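Local coordinates for phosphatidylethanolamine-binding protein (Plasmodium vivax, PDB 2GZQ), which probably binds phospholipid head groups or similar anionic ligands, as other members of the phosphatidylethanolamine-binding protein family do, at residues K47-G52 against G191-Q196; S141-L146 against M187-F192; F82-D87 against G96-H101. All coordinates share one frame; numbering follows the deposited sequence.

Interaction 1 of 3, residues K47-G52 against G191-Q196; sequences KEVNHG and GFNWCQ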
loop_
_atom_site.group_PDB
_atom_site.type_symbol
_atom_site.label_atom_id
_atom_site.label_comp_id
_atom_site.label_asym_id
_atom_site.label_seq_id
_atom_site.Cartn_x
_atom_site.Cartn_y
_atom_site.Cartn_z
ATOM N N LYS A 47 -7.324 -16.201 -1.845
ATOM C CA LYS A 47 -7.292 -15.107 -0.873
ATOM C C LYS A 47 -6.771 -13.842 -1.519
ATOM O O LYS A 47 -5.572 -13.548 -1.516
ATOM C CB LYS A 47 -6.451 -15.518 0.325
ATOM C CG LYS A 47 -6.597 -14.616 1.515
ATOM C CD LYS A 47 -5.720 -15.133 2.646
ATOM C CE LYS A 47 -5.887 -14.334 3.891
ATOM N NZ LYS A 47 -7.209 -14.587 4.536
ATOM N N GLU A 48 -7.700 -13.113 -2.100
ATOM C CA GLU A 48 -7.415 -11.983 -2.968
ATOM C C GLU A 48 -7.937 -10.668 -2.370
ATOM O O GLU A 48 -8.961 -10.653 -1.688
ATOM C CB GLU A 48 -8.022 -12.232 -4.349
ATOM C CG GLU A 48 -7.322 -13.348 -5.102
ATOM C CD GLU A 48 -8.049 -13.782 -6.366
ATOM O OE1 GLU A 48 -8.980 -13.074 -6.823
ATOM O OE2 GLU A 48 -7.673 -14.842 -6.911
ATOM N N VAL A 49 -7.228 -9.577 -2.612
ATOM C CA VAL A 49 -7.651 -8.259 -2.206
ATOM C C VAL A 49 -8.417 -7.664 -3.382
ATOM O O VAL A 49 -7.848 -7.481 -4.468
ATOM C CB VAL A 49 -6.408 -7.405 -1.866
ATOM C CG1 VAL A 49 -6.802 -5.962 -1.513
ATOM C CG2 VAL A 49 -5.650 -8.018 -0.726
ATOM N N ASN A 50 -9.696 -7.363 -3.187
ATOM C CA ASN A 50 -10.591 -7.020 -4.297
ATOM C C ASN A 50 -11.642 -5.990 -3.920
ATOM O O ASN A 50 -12.793 -6.332 -3.657
ATOM C CB ASN A 50 -11.279 -8.274 -4.831
ATOM C CG ASN A 50 -12.102 -7.998 -6.074
ATOM O OD1 ASN A 50 -11.755 -7.146 -6.879
ATOM N ND2 ASN A 50 -13.207 -8.728 -6.232
ATOM N N HIS A 51 -11.244 -4.721 -3.879
ATOM C CA HIS A 51 -12.181 -3.601 -3.755
ATOM C C HIS A 51 -13.052 -3.680 -2.514
ATOM O O HIS A 51 -14.273 -3.502 -2.581
ATOM C CB HIS A 51 -13.098 -3.528 -4.977
ATOM C CG HIS A 51 -12.405 -3.122 -6.238
ATOM N ND1 HIS A 51 -12.895 -2.132 -7.061
ATOM C CD2 HIS A 51 -11.288 -3.595 -6.844
ATOM C CE1 HIS A 51 -12.109 -2.006 -8.115
ATOM N NE2 HIS A 51 -11.124 -2.879 -8.006
ATOM N N GLY A 52 -12.431 -3.913 -1.367
ATOM C CA GLY A 52 -13.141 -3.809 -0.117
ATOM C C GLY A 52 -13.851 -5.071 0.330
ATOM O O GLY A 52 -14.669 -5.023 1.225
ATOM N N GLY A 191 -2.509 3.588 -9.033
ATOM C CA GLY A 191 -3.304 2.412 -8.743
ATOM C C GLY A 191 -3.606 2.294 -7.278
ATOM O O GLY A 191 -2.922 2.846 -6.427
ATOM N N PHE A 192 -4.658 1.539 -6.985
ATOM C CA PHE A 192 -5.120 1.358 -5.611
ATOM C C PHE A 192 -5.923 0.075 -5.493
ATOM O O PHE A 192 -6.706 -0.261 -6.395
ATOM C CB PHE A 192 -6.002 2.529 -5.193
ATOM C CG PHE A 192 -6.367 2.504 -3.736
ATOM C CD1 PHE A 192 -7.650 2.123 -3.306
ATOM C CD2 PHE A 192 -5.435 2.845 -2.775
ATOM C CE1 PHE A 192 -7.964 2.073 -1.964
ATOM C CE2 PHE A 192 -5.755 2.783 -1.435
ATOM C CZ PHE A 192 -7.023 2.395 -1.034
ATOM N N ASN A 193 -5.781 -0.628 -4.374
ATOM C CA ASN A 193 -6.745 -1.683 -4.033
ATOM C C ASN A 193 -6.784 -1.770 -2.535
ATOM O O ASN A 193 -5.902 -1.272 -1.833
ATOM C CB ASN A 193 -6.334 -3.024 -4.667
ATOM C CG ASN A 193 -7.502 -3.906 -5.001
ATOM O OD1 ASN A 193 -8.582 -3.834 -4.357
ATOM N ND2 ASN A 193 -7.292 -4.776 -5.997
ATOM N N TRP A 194 -7.845 -2.374 -2.003
ATOM C CA TRP A 194 -7.965 -2.488 -0.552
ATOM C C TRP A 194 -8.912 -3.617 -0.224
ATOM O O TRP A 194 -9.664 -4.091 -1.083
ATOM C CB TRP A 194 -8.448 -1.152 0.090
ATOM C CG TRP A 194 -9.941 -0.938 0.051
ATOM C CD1 TRP A 194 -10.773 -1.016 1.111
ATOM C CD2 TRP A 194 -10.754 -0.602 -1.082
ATOM N NE1 TRP A 194 -12.074 -0.756 0.719
ATOM C CE2 TRP A 194 -12.087 -0.483 -0.622
ATOM C CE3 TRP A 194 -10.489 -0.385 -2.430
ATOM C CZ2 TRP A 194 -13.162 -0.186 -1.487
ATOM C CZ3 TRP A 194 -11.562 -0.073 -3.295
ATOM C CH2 TRP A 194 -12.875 0.012 -2.812
ATOM N N CYS A 195 -8.878 -4.011 1.051
ATOM C CA CYS A 195 -9.837 -4.954 1.610
ATOM C C CYS A 195 -10.206 -4.475 2.990
ATOM O O CYS A 195 -9.633 -3.506 3.484
ATOM C CB CYS A 195 -9.217 -6.367 1.646
ATOM S SG CYS A 195 -7.783 -6.546 2.724
ATOM N N GLN A 196 -11.191 -5.142 3.598
ATOM C CA GLN A 196 -11.547 -4.897 4.984
ATOM C C GLN A 196 -11.163 -6.101 5.834
ATOM O O GLN A 196 -11.448 -7.241 5.466
ATOM C CB GLN A 196 -13.043 -4.657 5.084
ATOM C CG GLN A 196 -13.600 -3.413 4.383
ATOM C CD GLN A 196 -15.125 -3.394 4.439
ATOM O OE1 GLN A 196 -15.700 -2.890 5.387
ATOM N NE2 GLN A 196 -15.779 -3.952 3.422
HETATM O O HOH W 1 -8.973 -6.549 -7.710
#

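Interaction 2 of 3, residues S141-L146 against M187-F192; sequences SFILSL and MKIVGF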
loop_
_atom_site.group_PDB
_atom_site.type_symbol
_atom_site.label_atom_id
_atom_site.label_comp_id
_atom_site.label_asym_id
_atom_site.label_seq_id
_atom_site.Cartn_x
_atom_site.Cartn_y
_atom_site.Cartn_z
ATOM N N SER A 141 -4.888 -1.208 2.786
ATOM C CA SER A 141 -4.840 -0.561 1.500
ATOM C C SER A 141 -3.481 -0.684 0.844
ATOM O O SER A 141 -2.432 -0.680 1.506
ATOM C CB SER A 141 -5.165 0.911 1.678
ATOM O OG SER A 141 -6.481 1.136 2.185
ATOM N N PHE A 142 -3.511 -0.752 -0.484
ATOM C CA PHE A 142 -2.323 -0.861 -1.314
ATOM C C PHE A 142 -2.327 0.304 -2.284
ATOM O O PHE A 142 -3.244 0.435 -3.075
ATOM C CB PHE A 142 -2.341 -2.179 -2.087
ATOM C CG PHE A 142 -2.247 -3.412 -1.225
ATOM C CD1 PHE A 142 -3.344 -3.876 -0.554
ATOM C CD2 PHE A 142 -1.062 -4.104 -1.111
ATOM C CE1 PHE A 142 -3.273 -5.033 0.207
ATOM C CE2 PHE A 142 -0.983 -5.266 -0.336
ATOM C CZ PHE A 142 -2.088 -5.689 0.323
ATOM N N ILE A 143 -1.293 1.141 -2.246
ATOM C CA ILE A 143 -1.198 2.321 -3.085
ATOM C C ILE A 143 0.007 2.164 -4.021
ATOM O O ILE A 143 1.137 1.931 -3.570
ATOM C CB ILE A 143 -0.990 3.587 -2.243
ATOM C CG1 ILE A 143 -2.097 3.761 -1.195
ATOM C CG2 ILE A 143 -0.892 4.807 -3.148
ATOM C CD1 ILE A 143 -1.765 4.721 -0.090
ATOM N N LEU A 144 -0.256 2.288 -5.304
ATOM C CA LEU A 144 0.734 2.136 -6.347
ATOM C C LEU A 144 1.021 3.467 -6.999
ATOM O O LEU A 144 0.070 4.158 -7.423
ATOM C CB LEU A 144 0.206 1.172 -7.422
ATOM C CG LEU A 144 1.203 0.692 -8.450
ATOM C CD1 LEU A 144 2.212 -0.262 -7.825
ATOM C CD2 LEU A 144 0.473 0.053 -9.657
ATOM N N SER A 145 2.302 3.855 -7.044
ATOM C CA SER A 145 2.708 5.146 -7.580
ATOM C C SER A 145 3.887 4.958 -8.523
ATOM O O SER A 145 4.558 3.935 -8.512
ATOM C CB SER A 145 3.107 6.103 -6.443
ATOM O OG SER A 145 2.068 6.266 -5.521
ATOM N N LEU A 146 4.149 5.965 -9.338
ATOM C CA LEU A 146 5.326 6.037 -10.195
ATOM C C LEU A 146 6.404 6.895 -9.557
ATOM O O LEU A 146 6.136 7.988 -9.044
ATOM C CB LEU A 146 4.969 6.705 -11.531
ATOM C CG LEU A 146 4.095 5.834 -12.447
ATOM C CD1 LEU A 146 3.795 6.686 -13.679
ATOM C CD2 LEU A 146 4.741 4.527 -12.819
HETATM N N MSE A 187 5.880 12.061 -6.586
HETATM C CA MSE A 187 5.482 10.816 -7.217
HETATM C C MSE A 187 4.035 10.936 -7.710
HETATM O O MSE A 187 3.328 11.836 -7.311
HETATM C CB MSE A 187 5.654 9.666 -6.216
HETATM C CG MSE A 187 7.101 9.430 -5.803
HETATM SE SE MSE A 187 7.201 8.299 -4.174
HETATM C CE MSE A 187 9.082 7.919 -4.167
ATOM N N LYS A 188 3.614 10.025 -8.576
ATOM C CA LYS A 188 2.261 10.058 -9.154
ATOM C C LYS A 188 1.508 8.791 -8.746
ATOM O O LYS A 188 1.936 7.694 -9.113
ATOM C CB LYS A 188 2.307 10.151 -10.692
ATOM C CG LYS A 188 0.930 10.204 -11.306
ATOM C CD LYS A 188 0.950 10.105 -12.828
ATOM C CE LYS A 188 -0.486 9.949 -13.353
ATOM N NZ LYS A 188 -1.135 11.252 -13.603
ATOM N N ILE A 189 0.376 8.911 -8.057
ATOM C CA ILE A 189 -0.437 7.751 -7.735
ATOM C C ILE A 189 -1.105 7.266 -9.002
ATOM O O ILE A 189 -1.691 8.044 -9.753
ATOM C CB ILE A 189 -1.517 8.118 -6.708
ATOM C CG1 ILE A 189 -0.845 8.485 -5.381
ATOM C CG2 ILE A 189 -2.492 6.972 -6.519
ATOM C CD1 ILE A 189 -1.730 9.250 -4.439
ATOM N N VAL A 190 -1.036 5.961 -9.249
ATOM C CA VAL A 190 -1.624 5.361 -10.455
ATOM C C VAL A 190 -2.517 4.142 -10.241
ATOM O O VAL A 190 -3.226 3.756 -11.137
ATOM C CB VAL A 190 -0.564 5.043 -11.511
ATOM C CG1 VAL A 190 0.187 6.283 -11.984
ATOM C CG2 VAL A 190 0.426 3.963 -11.010
ATOM N N GLY A 191 -2.509 3.588 -9.033
ATOM C CA GLY A 191 -3.304 2.412 -8.743
ATOM C C GLY A 191 -3.606 2.294 -7.278
ATOM O O GLY A 191 -2.922 2.846 -6.427
ATOM N N PHE A 192 -4.658 1.539 -6.985
ATOM C CA PHE A 192 -5.120 1.358 -5.611
ATOM C C PHE A 192 -5.923 0.075 -5.493
ATOM O O PHE A 192 -6.706 -0.261 -6.395
ATOM C CB PHE A 192 -6.002 2.529 -5.193
ATOM C CG PHE A 192 -6.367 2.504 -3.736
ATOM C CD1 PHE A 192 -7.650 2.123 -3.306
ATOM C CD2 PHE A 192 -5.435 2.845 -2.775
ATOM C CE1 PHE A 192 -7.964 2.073 -1.964
ATOM C CE2 PHE A 192 -5.755 2.783 -1.435
ATOM C CZ PHE A 192 -7.023 2.395 -1.034
#

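Interaction 3 of 3, residues F82-D87 against G96-H101; sequences FMIDPD and GRDYVH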
loop_
_atom_site.group_PDB
_atom_site.type_symbol
_atom_site.label_atom_id
_atom_site.label_comp_id
_atom_site.label_asym_id
_atom_site.label_seq_id
_atom_site.Cartn_x
_atom_site.Cartn_y
_atom_site.Cartn_z
ATOM N N PHE A 82 3.063 0.756 -1.555
ATOM C CA PHE A 82 2.953 0.839 -0.118
ATOM C C PHE A 82 1.716 0.043 0.301
ATOM O O PHE A 82 0.652 0.196 -0.330
ATOM C CB PHE A 82 2.737 2.293 0.350
ATOM C CG PHE A 82 3.861 3.250 0.041
ATOM C CD1 PHE A 82 5.185 2.899 0.155
ATOM C CD2 PHE A 82 3.589 4.553 -0.352
ATOM C CE1 PHE A 82 6.180 3.822 -0.111
ATOM C CE2 PHE A 82 4.575 5.444 -0.587
ATOM C CZ PHE A 82 5.863 5.095 -0.495
HETATM N N MSE A 83 1.809 -0.737 1.369
HETATM C CA MSE A 83 0.649 -1.257 2.010
HETATM C C MSE A 83 0.515 -0.629 3.391
HETATM O O MSE A 83 1.489 -0.585 4.159
HETATM C CB MSE A 83 0.848 -2.735 2.115
HETATM C CG MSE A 83 -0.242 -3.437 2.782
HETATM SE SE MSE A 83 0.491 -5.110 3.229
HETATM C CE MSE A 83 -0.988 -5.819 4.260
ATOM N N ILE A 84 -0.681 -0.116 3.680
ATOM C CA ILE A 84 -0.945 0.650 4.887
ATOM C C ILE A 84 -2.220 0.203 5.578
ATOM O O ILE A 84 -3.129 -0.348 4.963
ATOM C CB ILE A 84 -1.017 2.163 4.645
ATOM C CG1 ILE A 84 -2.126 2.485 3.666
ATOM C CG2 ILE A 84 0.308 2.697 4.167
ATOM C CD1 ILE A 84 -2.587 3.900 3.725
ATOM N N ASP A 85 -2.304 0.517 6.861
ATOM C CA ASP A 85 -3.554 0.502 7.612
ATOM C C ASP A 85 -3.874 1.923 8.066
ATOM O O ASP A 85 -3.214 2.432 8.975
ATOM C CB ASP A 85 -3.431 -0.436 8.809
ATOM C CG ASP A 85 -4.737 -0.591 9.570
ATOM O OD1 ASP A 85 -4.741 -1.299 10.607
ATOM O OD2 ASP A 85 -5.745 -0.013 9.111
ATOM N N PRO A 86 -4.856 2.571 7.443
ATOM C CA PRO A 86 -5.269 3.888 7.875
ATOM C C PRO A 86 -6.112 3.859 9.146
ATOM O O PRO A 86 -6.427 4.900 9.704
ATOM C CB PRO A 86 -6.095 4.406 6.686
ATOM C CG PRO A 86 -6.703 3.126 6.118
ATOM C CD PRO A 86 -5.681 2.057 6.333
ATOM N N ASP A 87 -6.471 2.677 9.603
ATOM C CA ASP A 87 -7.390 2.486 10.712
ATOM C C ASP A 87 -6.695 1.868 11.914
ATOM O O ASP A 87 -7.219 0.990 12.601
ATOM C CB ASP A 87 -8.530 1.626 10.216
ATOM C CG ASP A 87 -9.308 2.304 9.090
ATOM O OD1 ASP A 87 -9.504 3.532 9.179
ATOM O OD2 ASP A 87 -9.728 1.618 8.127
ATOM N N GLY A 96 -2.660 6.139 14.995
ATOM C CA GLY A 96 -1.426 5.781 14.290
ATOM C C GLY A 96 -1.500 5.822 12.768
ATOM O O GLY A 96 -0.539 5.432 12.094
ATOM N N ARG A 97 -2.618 6.325 12.240
ATOM C CA ARG A 97 -2.850 6.479 10.758
ATOM C C ARG A 97 -1.607 7.216 10.187
ATOM O O ARG A 97 -1.270 8.299 10.684
ATOM C CB ARG A 97 -4.110 7.382 10.503
ATOM C CG ARG A 97 -4.377 7.727 8.981
ATOM C CD ARG A 97 -5.677 8.424 8.823
ATOM N NE ARG A 97 -6.782 7.531 9.144
ATOM C CZ ARG A 97 -8.063 7.874 9.177
ATOM N NH1 ARG A 97 -8.429 9.111 8.904
ATOM N NH2 ARG A 97 -8.974 6.957 9.467
ATOM N N ASP A 98 -0.986 6.789 9.094
ATOM C CA ASP A 98 -1.082 5.468 8.450
ATOM C C ASP A 98 -0.031 4.547 9.051
ATOM O O ASP A 98 1.141 4.912 9.153
ATOM C CB ASP A 98 -0.739 5.595 6.969
ATOM C CG ASP A 98 -1.784 6.339 6.163
ATOM O OD1 ASP A 98 -2.960 6.320 6.565
ATOM O OD2 ASP A 98 -1.421 6.891 5.098
ATOM N N TYR A 99 -0.399 3.334 9.423
ATOM C CA TYR A 99 0.599 2.316 9.771
ATOM C C TYR A 99 1.114 1.698 8.485
ATOM O O TYR A 99 0.319 1.247 7.657
ATOM C CB TYR A 99 -0.033 1.261 10.684
ATOM C CG TYR A 99 0.948 0.255 11.233
ATOM C CD1 TYR A 99 1.514 0.424 12.482
ATOM C CD2 TYR A 99 1.339 -0.806 10.483
ATOM C CE1 TYR A 99 2.432 -0.507 12.974
ATOM C CE2 TYR A 99 2.270 -1.733 10.966
ATOM C CZ TYR A 99 2.789 -1.562 12.208
ATOM O OH TYR A 99 3.719 -2.491 12.661
ATOM N N VAL A 100 2.430 1.676 8.304
ATOM C CA VAL A 100 2.995 1.143 7.085
ATOM C C VAL A 100 3.505 -0.295 7.257
ATOM O O VAL A 100 4.459 -0.556 7.979
ATOM C CB VAL A 100 4.034 2.105 6.443
ATOM C CG1 VAL A 100 5.132 2.469 7.403
ATOM C CG2 VAL A 100 4.583 1.515 5.129
ATOM N N HIS A 101 2.817 -1.207 6.583
ATOM C CA HIS A 101 3.163 -2.608 6.577
ATOM C C HIS A 101 4.295 -2.975 5.634
ATOM O O HIS A 101 4.987 -3.978 5.882
ATOM C CB HIS A 101 1.910 -3.409 6.213
ATOM C CG HIS A 101 0.883 -3.386 7.282
ATOM N ND1 HIS A 101 1.017 -4.112 8.435
ATOM C CD2 HIS A 101 -0.266 -2.679 7.418
ATOM C CE1 HIS A 101 -0.010 -3.862 9.238
ATOM N NE2 HIS A 101 -0.807 -2.995 8.637
HETATM O O HOH W 2 -2.798 -3.253 10.621
#

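Interaction 1 of 3, residues K47-G52 against G191-Q196
Asn193 OD1 is gripped by two backbone N-H groups at once. His51 N reaches it across the contact at 2.8 Å, nearly straight at 165° and in the carbonyl plane; the second donor is Trp194 N, whose bond to Asn193 OD1 is more bent. At the other end of the amide, Asn193 ND2 donates to Met39 O and to a water that in turn donates to Asn50 OD1, so both halves are tied down and the flip of the amide is fixed. The loop then runs on along the strand. Gly52 N gives a 2.8 Å bond to Trp194 O, arriving well above that carbonyl's plane. Beyond it, the extended side chain of Gln196 brings its NE2 to Gly52 O at 2.7 Å, with the oxygen lying in the amide plane.

Trp194 backs the turn with its indole. Its CB points away, but CG sits between the backbone N and the carbonyl carbon (chi1 83°), which folds the indole back over the loop. One face then carries two CH-pi contacts: His51 CA stands 3.8 Å from the centroid of the six-membered ring and Gly52 CA 3.7 Å from that of the five-membered ring. The His51 imidazole heads away from the indole, and its ND1 hydrogen-bonds Glu17 OE1 in helix 15-20. On the strand's Cys195 side, Val49 CG1 presses against Trp194 C at 3.4 Å.

The amide of Asn193 and the face of Trp194 thus fasten the turn after strand 47-49, in the four-stranded sheet, to strand 188-198 of the six-stranded sheet of the PEBP fold.

Interaction 2 of 3, residues S141-L146 against M187-F192
Phe192 reaches along segment 141-146 of strand 138-148, and its CB already lies near Phe142 O. With CG anti to the backbone N (chi1 -172°), the ring is carried on toward Ser141. CD2 comes 3.3 Å from Phe142 O, CE2 meets Ile143 CG1 at 3.8 Å, and the tip, CZ, lies 3.5 Å from Ser141 OG. Ile143 CG1 sits at the ring's edge, close to its plane. The Ser141 hydroxyl is hydrogen-bonded to Arg139 O, and Phe28 meets the Phe192 ring edge-to-face.

Further along, the strands are stitched by a classic beta bulge. Leu144 O accepts from two successive residues, from Val190 N at 2.8 Å and from Gly191 N at 3.1 Å, while Leu144 N returns a nearly straight bond (170°) to Gly191 O. The extra residue shifts the register by one, so that Ser145 pairs with Ile189, and Leu146 and Lys188 then exchange backbone bonds in both directions.

Val190, the first residue of the bulge, uses both its branches: CG1 crosses Leu146 at about a right angle, 4.0 Å from Leu146 CG, and CG2 lies 4.1 Å from Leu144 CD2. On the opposite face Ile143 and Ile189 pack with Ser145 under Ile182 of helix 178-184. Lys188 turns its amine away to a salt bridge with Asp34.

Mostly apolar side chains flank the backbone ladder on its two faces, Ser145 and Lys188 being the exceptions. Five main-chain bonds and no charged pair cross the contact, which points to cohesion by packing and main-chain bonding, with the bulge's forked carbonyl absorbing the extra residue.

Interaction 3 of 3, residues F82-D87 against G96-H101
Ile84 faces Val100 as a non-hydrogen-bonded antiparallel pair, and next to it Asp85 and Tyr99 form the hydrogen-bonded one, with Asp85 N 2.8 Å from Tyr99 O and a return bond from Tyr99 N to Asp85 O; His101 N closes the ladder on Met83 O.

Past the strand ends, Arg97 takes over. Its chain runs out from CG anti to the backbone N and bends at chi3 (-67°), laying the guanidinium edge-on to Pro86 O. Arg97 NE donates to that oxygen at 2.7 Å, almost straight (171°) and in the guanidinium plane; NH2 adds a weak bond to the same atom and a long, weak salt bridge to Asp87 OD1 at 3.5 Å. The aspartate and arginine side chains lie side by side, and Arg139 is a second ionic partner of Asp87 OD1. The peptide bond before Asp98 is cis; the Asp98 carboxylate accepts from Ala178 N through OD2, and Ile84 CD1 packs against that same Asp98 OD2 at 3.5 Å.

On the face of Asp85 and Tyr99, Asp85 closes an Asx turn: its OD2 accepts from Asp87 N at 2.8 Å, met from above the carboxylate plane. Asp85 OD1 is hydrogen-bonded to His138 ND1 and accepts a hydrogen bond from a water that lies 2.8 Å from His101 NE2, in the plane of the imidazole. Asp85 CB comes up at the edge of that ring, Met83 SE rests 3.7 Å from His101 CB, and His101 ND1 is anchored on Val127 O.

Asp85 opens the Asp-Pro-Asp-x-Pro signature of the PEBP family and His138 belongs to its Gly-x-His-Arg signature. The Asp85-His138 bond joins the two, and with His101 close by, this is consistent with the anion-binding pocket of PEBP relatives.

Overall arrangement
Interactions 1 and 2 use overlapping parts of strand 188-198, sharing Gly191 and Phe192, and Asn193 O probably bonds to Phe142 N where they touch. Interaction 3 joins the same sheet from the other flank: strand 77-85 pairs with strand 138-148, so Ser141 O meets Ile84 N and Ile143 N meets Phe82 O. The contacts at 141-146/187-192 and 82-87/96-101 are buried, whereas the first is only partly so. Chemistry follows place: interaction 2 relies on apolar packing and a bulged main-chain ladder, the end that probably forms the ligand pocket on carboxylates, arginine and histidine, and the link between sheets on amides and an indole face.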